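Local coordinates for protein 3-phosphoshikimate 1-carboxyvinyltransferase (Streptomyces sviceus, PDB 7M0O) that probably transfers the enolpyruvyl group of phosphoenolpyruvate to the 5-hydroxyl of shikimate-3-phosphate, the EPSP synthase step on the way to chorismate, at residues A[225-230]-A[294-299]; A[358-363]-A[382-387]; A[367-372]-A[388-393]. All coordinates share one frame; numbering follows the deposited sequence.

Following the chain from the N terminus, interaction 1 comes first: 294-299 folds back on 225-230, closing a loop of 63 residues and joining helix 223-235 to the start of helix 297-303. It is complete before the other two begin. Interactions 2 and 3 then cross: 358-363 opens interaction 2, 367-372 opens interaction 3, 382-387 closes the first and 388-393 the second. Interaction 2 pairs the two short parallel strands that precede and follow helix 366-375, and interaction 3 ties that helix to the turn beyond the second strand. Interactions 1 and 3 touch through Tyr228 with Arg367 and through Ser371 against Pro298 and Thr299; interactions 2 and 3 share the packing of the same helix.

Interaction 1: residues A[225-230]-A[294-299]; sequences TASYFF and SDTMPT
Thr299 pushes its hydroxyl between Ser227 and Tyr228 and meets both. Its OG1 lies 3.0 Å from Ser227 OG, a likely hydrogen bond but not a settled one, because its proton has another acceptor within reach. Ser227 OG also bonds to the carbonyl of Ser224 one turn back. With a chi1 of 75°, that hydroxyl tucks in between the backbone N and the carbonyl carbon, which brings OG over the centre of the Tyr228 ring, 3.7 Å above its plane. The tyrosine and Thr299 side chains cross at about a right angle, and Thr299 OG1 approaches the ring obliquely, 3.2 Å from Tyr228 CE1. The methyl of Thr299, CG2, turns the other way to rest near the Ser227 carbonyl oxygen, at 3.5 Å. On the far side of the serine, Thr296 CG2 packs on Ser227 CB at 3.8 Å.

Beyond the ring, one water gathers three groups: it lies 2.7 Å from Tyr228 OH, is equally near Asp295 O, to which it donates, and also reaches Thr299 OG1. Tyr228 OH bonds in addition to Arg367 NH1, so the phenol is gripped from two sides. Asp295, the predicted proton acceptor, thus has its backbone carbonyl tied to this network while its carboxylate lies near the bound phosphate. Helix 366-375 packs against Tyr228 and Thr299 through Ser371, with Met370 also on the ring; Phe257 of helix 257-263 meets Ser227, Thr296 and Thr299, completing a buried junction of four helices.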
loop_
_atom_site.group_PDB
_atom_site.type_symbol
_atom_site.label_atom_id
_atom_site.label_comp_id
_atom_site.label_asym_id
_atom_site.label_seq_id
_atom_site.Cartn_x
_atom_site.Cartn_y
_atom_site.Cartn_z
ATOM N N THR A 225 7.151 3.389 -4.340
ATOM C CA THR A 225 8.379 2.761 -4.816
ATOM C C THR A 225 8.749 3.259 -6.208
ATOM O O THR A 225 9.929 3.481 -6.504
ATOM C CB THR A 225 8.190 1.244 -4.818
ATOM O OG1 THR A 225 8.068 0.800 -3.466
ATOM C CG2 THR A 225 9.364 0.532 -5.497
ATOM N N ALA A 226 7.747 3.481 -7.066
ATOM C CA ALA A 226 8.024 3.937 -8.420
ATOM C C ALA A 226 8.617 5.338 -8.452
ATOM O O ALA A 226 9.318 5.666 -9.415
ATOM C CB ALA A 226 6.752 3.910 -9.277
ATOM N N SER A 227 8.384 6.151 -7.417
ATOM C CA SER A 227 8.814 7.544 -7.471
ATOM C C SER A 227 10.322 7.649 -7.603
ATOM O O SER A 227 10.814 8.549 -8.290
ATOM C CB SER A 227 8.338 8.318 -6.224
ATOM O OG SER A 227 9.075 8.024 -5.045
ATOM N N TYR A 228 11.070 6.716 -6.991
ATOM C CA TYR A 228 12.525 6.789 -7.055
ATOM C C TYR A 228 13.029 6.493 -8.454
ATOM O O TYR A 228 14.012 7.096 -8.897
ATOM C CB TYR A 228 13.160 5.813 -6.045
ATOM C CG TYR A 228 12.521 5.970 -4.698
ATOM C CD1 TYR A 228 12.782 7.096 -3.921
ATOM C CD2 TYR A 228 11.608 5.031 -4.230
ATOM C CE1 TYR A 228 12.164 7.269 -2.700
ATOM C CE2 TYR A 228 10.982 5.201 -3.001
ATOM C CZ TYR A 228 11.261 6.321 -2.257
ATOM O OH TYR A 228 10.626 6.491 -1.055
ATOM N N PHE A 229 12.343 5.608 -9.179
ATOM C CA PHE A 229 12.795 5.254 -10.516
ATOM C C PHE A 229 12.389 6.338 -11.515
ATOM O O PHE A 229 13.188 6.719 -12.377
ATOM C CB PHE A 229 12.262 3.853 -10.871
ATOM C CG PHE A 229 12.821 2.759 -9.976
ATOM C CD1 PHE A 229 13.877 1.967 -10.396
ATOM C CD2 PHE A 229 12.344 2.586 -8.687
ATOM C CE1 PHE A 229 14.422 0.991 -9.555
ATOM C CE2 PHE A 229 12.893 1.643 -7.839
ATOM C CZ PHE A 229 13.939 0.833 -8.280
ATOM N N PHE A 230 11.196 6.917 -11.335
ATOM C CA PHE A 230 10.788 8.080 -12.117
ATOM C C PHE A 230 11.746 9.259 -11.904
ATOM O O PHE A 230 12.111 9.951 -12.860
ATOM C CB PHE A 230 9.360 8.494 -11.743
ATOM C CG PHE A 230 8.259 7.576 -12.251
ATOM C CD1 PHE A 230 8.313 6.977 -13.502
ATOM C CD2 PHE A 230 7.139 7.368 -11.477
ATOM C CE1 PHE A 230 7.256 6.161 -13.947
ATOM C CE2 PHE A 230 6.079 6.568 -11.915
ATOM C CZ PHE A 230 6.143 5.970 -13.148
ATOM N N SER A 294 2.772 13.174 0.276
ATOM C CA SER A 294 3.889 13.517 1.149
ATOM C C SER A 294 4.934 12.406 1.299
ATOM O O SER A 294 6.083 12.713 1.634
ATOM C CB SER A 294 3.371 13.930 2.534
ATOM O OG SER A 294 2.652 12.889 3.151
ATOM N N ASP A 295 4.582 11.134 1.065
ATOM C CA ASP A 295 5.600 10.083 1.103
ATOM C C ASP A 295 6.676 10.277 0.029
ATOM O O ASP A 295 7.751 9.666 0.135
ATOM C CB ASP A 295 4.950 8.711 0.949
ATOM C CG ASP A 295 4.230 8.245 2.237
ATOM O OD1 ASP A 295 4.441 8.844 3.310
ATOM O OD2 ASP A 295 3.450 7.274 2.183
ATOM N N THR A 296 6.404 11.081 -1.008
ATOM C CA THR A 296 7.386 11.389 -2.046
ATOM C C THR A 296 8.088 12.722 -1.833
ATOM O O THR A 296 8.957 13.090 -2.644
ATOM C CB THR A 296 6.756 11.363 -3.457
ATOM O OG1 THR A 296 5.822 12.448 -3.643
ATOM C CG2 THR A 296 6.076 10.033 -3.710
ATOM N N MET A 297 7.782 13.436 -0.744
ATOM C CA MET A 297 8.571 14.618 -0.417
ATOM C C MET A 297 10.068 14.326 -0.374
ATOM O O MET A 297 10.836 15.119 -0.950
ATOM C CB MET A 297 8.090 15.233 0.910
ATOM C CG MET A 297 8.961 16.413 1.382
ATOM S SD MET A 297 10.496 15.974 2.228
ATOM C CE MET A 297 9.865 15.213 3.735
ATOM N N PRO A 298 10.552 13.234 0.240
ATOM C CA PRO A 298 12.005 12.992 0.221
ATOM C C PRO A 298 12.528 12.718 -1.172
ATOM O O PRO A 298 13.676 13.070 -1.464
ATOM C CB PRO A 298 12.192 11.784 1.159
ATOM C CG PRO A 298 10.954 11.862 2.101
ATOM C CD PRO A 298 9.852 12.343 1.188
ATOM N N THR A 299 11.714 12.111 -2.041
ATOM C CA THR A 299 12.161 11.851 -3.404
ATOM C C THR A 299 12.504 13.150 -4.117
ATOM O O THR A 299 13.502 13.228 -4.847
ATOM C CB THR A 299 11.081 11.077 -4.169
ATOM O OG1 THR A 299 10.592 10.010 -3.348
ATOM C CG2 THR A 299 11.665 10.494 -5.454
HETATM O O HOH W 1 10.308 9.196 -0.696
#

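Interaction 2: residues A[358-363]-A[382-387]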
loop_
_atom_site.group_PDB
_atom_site.type_symbol
_atom_site.label_atom_id
_atom_site.label_comp_id
_atom_site.label_asym_id
_atom_site.label_seq_id
_atom_site.Cartn_x
_atom_site.Cartn_y
_atom_site.Cartn_z
ATOM N N ALA A 358 28.803 11.581 1.267
ATOM C CA ALA A 358 28.953 11.307 2.691
ATOM C C ALA A 358 28.014 10.164 3.062
ATOM O O ALA A 358 27.221 9.691 2.245
ATOM C CB ALA A 358 28.674 12.559 3.529
ATOM N N GLN A 359 28.108 9.725 4.314
ATOM C CA GLN A 359 27.211 8.702 4.821
ATOM C C GLN A 359 25.901 9.338 5.263
ATOM O O GLN A 359 25.890 10.276 6.065
ATOM C CB GLN A 359 27.840 7.955 5.991
ATOM C CG GLN A 359 27.003 6.785 6.427
ATOM C CD GLN A 359 27.422 6.239 7.767
ATOM O OE1 GLN A 359 27.313 6.913 8.788
ATOM N NE2 GLN A 359 27.908 5.010 7.770
ATOM N N VAL A 360 24.798 8.813 4.742
ATOM C CA VAL A 360 23.461 9.296 5.058
ATOM C C VAL A 360 23.004 8.702 6.384
ATOM O O VAL A 360 23.144 7.495 6.612
ATOM C CB VAL A 360 22.492 8.926 3.927
ATOM C CG1 VAL A 360 21.035 8.979 4.402
ATOM C CG2 VAL A 360 22.730 9.840 2.725
ATOM N N THR A 361 22.470 9.555 7.271
ATOM C CA THR A 361 21.810 9.090 8.489
ATOM C C THR A 361 20.355 8.746 8.174
ATOM O O THR A 361 19.527 9.638 7.967
ATOM C CB THR A 361 21.868 10.137 9.597
ATOM O OG1 THR A 361 23.230 10.451 9.895
ATOM C CG2 THR A 361 21.198 9.578 10.866
ATOM N N SER A 362 20.036 7.455 8.165
ATOM C CA SER A 362 18.731 7.010 7.696
ATOM C C SER A 362 17.616 7.164 8.724
ATOM O O SER A 362 16.446 7.291 8.331
ATOM C CB SER A 362 18.843 5.551 7.226
ATOM O OG SER A 362 18.861 4.669 8.335
ATOM N N TYR A 363 17.933 7.151 10.020
ATOM C CA TYR A 363 16.930 7.047 11.086
ATOM C C TYR A 363 16.066 5.789 10.939
ATOM O O TYR A 363 14.941 5.736 11.455
ATOM C CB TYR A 363 16.041 8.306 11.169
ATOM C CG TYR A 363 16.809 9.533 11.622
ATOM C CD1 TYR A 363 16.997 9.797 12.971
ATOM C CD2 TYR A 363 17.374 10.406 10.700
ATOM C CE1 TYR A 363 17.709 10.904 13.392
ATOM C CE2 TYR A 363 18.092 11.522 11.109
ATOM C CZ TYR A 363 18.253 11.768 12.457
ATOM O OH TYR A 363 18.977 12.868 12.877
ATOM N N ILE A 382 28.262 8.272 -1.874
ATOM C CA ILE A 382 27.152 8.255 -0.933
ATOM C C ILE A 382 26.955 6.835 -0.428
ATOM O O ILE A 382 26.896 5.879 -1.212
ATOM C CB ILE A 382 25.871 8.804 -1.582
ATOM C CG1 ILE A 382 25.980 10.327 -1.683
ATOM C CG2 ILE A 382 24.641 8.374 -0.783
ATOM C CD1 ILE A 382 24.730 11.040 -2.225
ATOM N N SER A 383 26.859 6.702 0.891
ATOM C CA SER A 383 26.585 5.448 1.565
ATOM C C SER A 383 25.500 5.705 2.609
ATOM O O SER A 383 25.050 6.837 2.802
ATOM C CB SER A 383 27.870 4.865 2.186
ATOM O OG SER A 383 28.413 5.717 3.182
ATOM N N PHE A 384 25.069 4.639 3.273
ATOM C CA PHE A 384 23.996 4.695 4.249
ATOM C C PHE A 384 24.427 3.986 5.517
ATOM O O PHE A 384 25.113 2.963 5.456
ATOM C CB PHE A 384 22.728 4.032 3.701
ATOM C CG PHE A 384 22.370 4.491 2.315
ATOM C CD1 PHE A 384 21.749 5.717 2.119
ATOM C CD2 PHE A 384 22.659 3.705 1.219
ATOM C CE1 PHE A 384 21.432 6.157 0.844
ATOM C CE2 PHE A 384 22.342 4.135 -0.056
ATOM C CZ PHE A 384 21.734 5.365 -0.243
ATOM N N ASP A 385 23.994 4.511 6.660
ATOM C CA ASP A 385 24.286 3.830 7.919
ATOM C C ASP A 385 23.449 2.564 8.097
ATOM O O ASP A 385 23.860 1.659 8.836
ATOM C CB ASP A 385 24.098 4.798 9.089
ATOM C CG ASP A 385 22.664 5.353 9.206
ATOM O OD1 ASP A 385 21.786 5.056 8.351
ATOM O OD2 ASP A 385 22.421 6.106 10.178
ATOM N N ASP A 386 22.322 2.456 7.389
ATOM C CA ASP A 386 21.372 1.357 7.574
ATOM C C ASP A 386 20.731 1.013 6.227
ATOM O O ASP A 386 19.560 1.328 5.973
ATOM C CB ASP A 386 20.322 1.742 8.615
ATOM C CG ASP A 386 19.382 0.597 8.979
ATOM O OD1 ASP A 386 19.669 -0.570 8.633
ATOM O OD2 ASP A 386 18.352 0.874 9.641
ATOM N N PRO A 387 21.481 0.362 5.326
ATOM C CA PRO A 387 20.922 0.062 3.991
ATOM C C PRO A 387 19.805 -0.968 4.004
ATOM O O PRO A 387 19.024 -1.024 3.045
ATOM C CB PRO A 387 22.137 -0.453 3.200
ATOM C CG PRO A 387 23.077 -0.965 4.255
ATOM C CD PRO A 387 22.886 -0.071 5.446
HETATM O O HOH W 2 24.095 7.952 11.191
HETATM O O HOH W 3 20.119 6.465 11.619
#
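The carboxylate of Asp385 is clasped from opposite faces by Ser362: the backbone N and the hydroxyl OG both bond to OD1 on its syn side, each at 3.0 Å. The amide N sits 31° out of the carboxylate plane, and its second bond, to OD2, is weak. OD2 is engaged by two waters, one shared with Thr361 OG1, which Arg336 NH1 also grips, and the other with Tyr363 N. The Gln359 amide lies against the CA and CB of Asp385, its plane 53° from the carboxylate's, with CD 3.9 Å from Asp385 CB. The Tyr363 ring has Thr361 CG2 on one face, offset toward the rim, while the Phe384 ring meets Val360 CB obliquely, those two side chains running side by side in the same direction. Asp385 owes its reach to a chi1 of 61°, which folds CG back between its backbone N and carbonyl carbon, toward the Ser362 amide.

Behind these, two short parallel strands pair, Gln359 opposite Ser383 and Val360 opposite Phe384, the strands of a beta-alpha-beta unit whose helix is 366-375. Val360 N gives a nearly straight bond to Ser383 O at 2.8 Å, and Asp385 N returns one to Val360 O at 3.1 Å. Val360 and Phe384 point to the same face of the pair, where Val360 packs on Ile368 and Phe372.

Chemically, the serine closes the end of the strand pair by lending two donors to one acidic oxygen, while its OG is also bonded to Gly364 N; with OD2 hydrated, the carboxylate is likely to stay ionised.

Interaction 3: residues A[367-372]-A[388-393]; sequences RIVMSF and GCVRKT. With PO4 (phosphate ion), chain B.
Val369 and Val390 meet methyl to methyl, CG1 to CG1 at 3.6 Å, their side chains crossing at about a right angle. The same Val390 methyl lies against Met370 CG at 3.8 Å, so it is wedged between neighbouring residues of the helix. On the other flank, Val369 CG2 presses on Cys389 SG, also at 3.6 Å. This greasy part carries no hydrogen bond across, and Phe397 and His398 of helix 397-406 also pack on Val390.

The helix belongs to a beta-alpha-beta crossover, and the 3-10 turn of 389-392 follows its second strand and carries Lys392, which like Arg367 is predicted to bind phosphoenolpyruvate.

Toward Arg367 and Thr393 the packing thins. Met370 CE, swung round by a chi3 of -74°, stands 3.6 Å from Thr393 OG1, and Arg367 NH2 comes no nearer than 4.2 Å to Thr393 CG2. A water bridges the two, accepting from Arg367 NH1 and lying 3.0 Å from Thr393 OG1. Arg367 bends at chi2 and turns its guanidinium edge, phosphorus in plane, to a phosphate ion, probably from the crystallisation liquor: NE donates to O2 at 2.8 Å and 163°, NH2 to O3 at a less straight 140°. Replacing the arginine with a leucine would probably leave two phosphate oxygens without these donors and Tyr228 OH with its water alone among the partners described. Arg326 and His366 also bond to this phosphate.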
loop_
_atom_site.group_PDB
_atom_site.type_symbol
_atom_site.label_atom_id
_atom_site.label_comp_id
_atom_site.label_asym_id
_atom_site.label_seq_id
_atom_site.Cartn_x
_atom_site.Cartn_y
_atom_site.Cartn_z
ATOM N N ARG A 367 12.410 5.457 3.173
ATOM C CA ARG A 367 12.330 6.514 2.165
ATOM C C ARG A 367 13.541 7.447 2.187
ATOM O O ARG A 367 13.884 8.017 1.155
ATOM C CB ARG A 367 11.043 7.314 2.343
ATOM C CG ARG A 367 9.809 6.410 2.467
ATOM C CD ARG A 367 8.633 6.892 1.632
ATOM N NE ARG A 367 7.568 5.896 1.720
ATOM C CZ ARG A 367 7.389 4.916 0.836
ATOM N NH1 ARG A 367 8.195 4.810 -0.221
ATOM N NH2 ARG A 367 6.422 4.036 1.014
ATOM N N ILE A 368 14.213 7.613 3.331
ATOM C CA ILE A 368 15.456 8.382 3.329
ATOM C C ILE A 368 16.535 7.643 2.536
ATOM O O ILE A 368 17.262 8.247 1.740
ATOM C CB ILE A 368 15.912 8.696 4.770
ATOM C CG1 ILE A 368 14.850 9.506 5.518
ATOM C CG2 ILE A 368 17.263 9.442 4.770
ATOM C CD1 ILE A 368 14.495 10.852 4.859
ATOM N N VAL A 369 16.649 6.322 2.718
ATOM C CA VAL A 369 17.655 5.558 1.979
ATOM C C VAL A 369 17.332 5.543 0.488
ATOM O O VAL A 369 18.199 5.794 -0.358
ATOM C CB VAL A 369 17.768 4.128 2.544
ATOM C CG1 VAL A 369 18.674 3.271 1.631
ATOM C CG2 VAL A 369 18.339 4.177 3.945
ATOM N N MET A 370 16.078 5.241 0.136
ATOM C CA MET A 370 15.750 5.135 -1.282
ATOM C C MET A 370 15.882 6.484 -1.979
ATOM O O MET A 370 16.334 6.556 -3.126
ATOM C CB MET A 370 14.350 4.543 -1.451
ATOM C CG MET A 370 14.313 3.055 -1.075
ATOM S SD MET A 370 12.787 2.171 -1.451
ATOM C CE MET A 370 11.703 2.787 -0.190
ATOM N N SER A 371 15.510 7.568 -1.298
ATOM C CA SER A 371 15.600 8.888 -1.922
ATOM C C SER A 371 17.042 9.283 -2.211
ATOM O O SER A 371 17.350 9.707 -3.328
ATOM C CB SER A 371 14.928 9.944 -1.047
ATOM O OG SER A 371 13.544 9.727 -0.972
ATOM N N PHE A 372 17.946 9.143 -1.225
ATOM C CA PHE A 372 19.318 9.582 -1.435
ATOM C C PHE A 372 20.124 8.606 -2.280
ATOM O O PHE A 372 21.186 8.989 -2.797
ATOM C CB PHE A 372 20.009 9.858 -0.088
ATOM C CG PHE A 372 19.541 11.144 0.547
ATOM C CD1 PHE A 372 20.031 12.369 0.105
ATOM C CD2 PHE A 372 18.565 11.132 1.523
ATOM C CE1 PHE A 372 19.573 13.555 0.651
ATOM C CE2 PHE A 372 18.092 12.319 2.080
ATOM C CZ PHE A 372 18.600 13.531 1.648
ATOM N N GLY A 388 19.693 -1.784 5.050
ATOM C CA GLY A 388 18.674 -2.799 5.083
ATOM C C GLY A 388 17.278 -2.297 5.387
ATOM O O GLY A 388 16.320 -3.062 5.240
ATOM N N CYS A 389 17.129 -1.039 5.804
ATOM C CA CYS A 389 15.786 -0.617 6.188
ATOM C C CYS A 389 14.840 -0.491 4.994
ATOM O O CYS A 389 13.621 -0.448 5.199
ATOM C CB CYS A 389 15.850 0.687 6.985
ATOM S SG CYS A 389 16.314 2.168 6.070
ATOM N N VAL A 390 15.363 -0.487 3.762
ATOM C CA VAL A 390 14.518 -0.532 2.569
ATOM C C VAL A 390 13.608 -1.752 2.570
ATOM O O VAL A 390 12.578 -1.754 1.891
ATOM C CB VAL A 390 15.354 -0.521 1.268
ATOM C CG1 VAL A 390 16.211 0.718 1.164
ATOM C CG2 VAL A 390 16.205 -1.802 1.141
ATOM N N ARG A 391 13.958 -2.790 3.340
ATOM C CA ARG A 391 13.144 -3.997 3.369
ATOM C C ARG A 391 11.765 -3.746 3.958
ATOM O O ARG A 391 10.871 -4.580 3.779
ATOM C CB ARG A 391 13.881 -5.089 4.146
ATOM C CG ARG A 391 15.183 -5.492 3.464
ATOM C CD ARG A 391 15.759 -6.772 4.033
ATOM N NE ARG A 391 16.180 -6.628 5.415
ATOM C CZ ARG A 391 15.844 -7.475 6.378
ATOM N NH1 ARG A 391 15.077 -8.520 6.100
ATOM N NH2 ARG A 391 16.272 -7.278 7.616
ATOM N N LYS A 392 11.572 -2.621 4.655
ATOM C CA LYS A 392 10.238 -2.288 5.145
ATOM C C LYS A 392 9.205 -2.267 4.028
ATOM O O LYS A 392 8.041 -2.604 4.267
ATOM C CB LYS A 392 10.256 -0.948 5.875
ATOM C CG LYS A 392 11.072 -1.000 7.183
ATOM C CD LYS A 392 11.099 0.341 7.888
ATOM C CE LYS A 392 11.763 0.226 9.256
ATOM N NZ LYS A 392 11.393 1.364 10.143
ATOM N N THR A 393 9.594 -1.883 2.803
ATOM C CA THR A 393 8.639 -1.876 1.686
ATOM C C THR A 393 9.125 -2.528 0.398
ATOM O O THR A 393 8.299 -2.763 -0.487
ATOM C CB THR A 393 8.201 -0.445 1.324
ATOM O OG1 THR A 393 9.342 0.325 0.906
ATOM C CG2 THR A 393 7.502 0.244 2.488
HETATM P P PO4 B . 5.346 4.984 4.578
HETATM O O1 PO4 B . 3.964 5.274 4.057
HETATM O O2 PO4 B . 6.231 6.145 4.200
HETATM O O3 PO4 B . 5.831 3.696 3.957
HETATM O O4 PO4 B . 5.239 4.844 6.075
HETATM O O HOH W 4 7.916 2.065 -1.145
#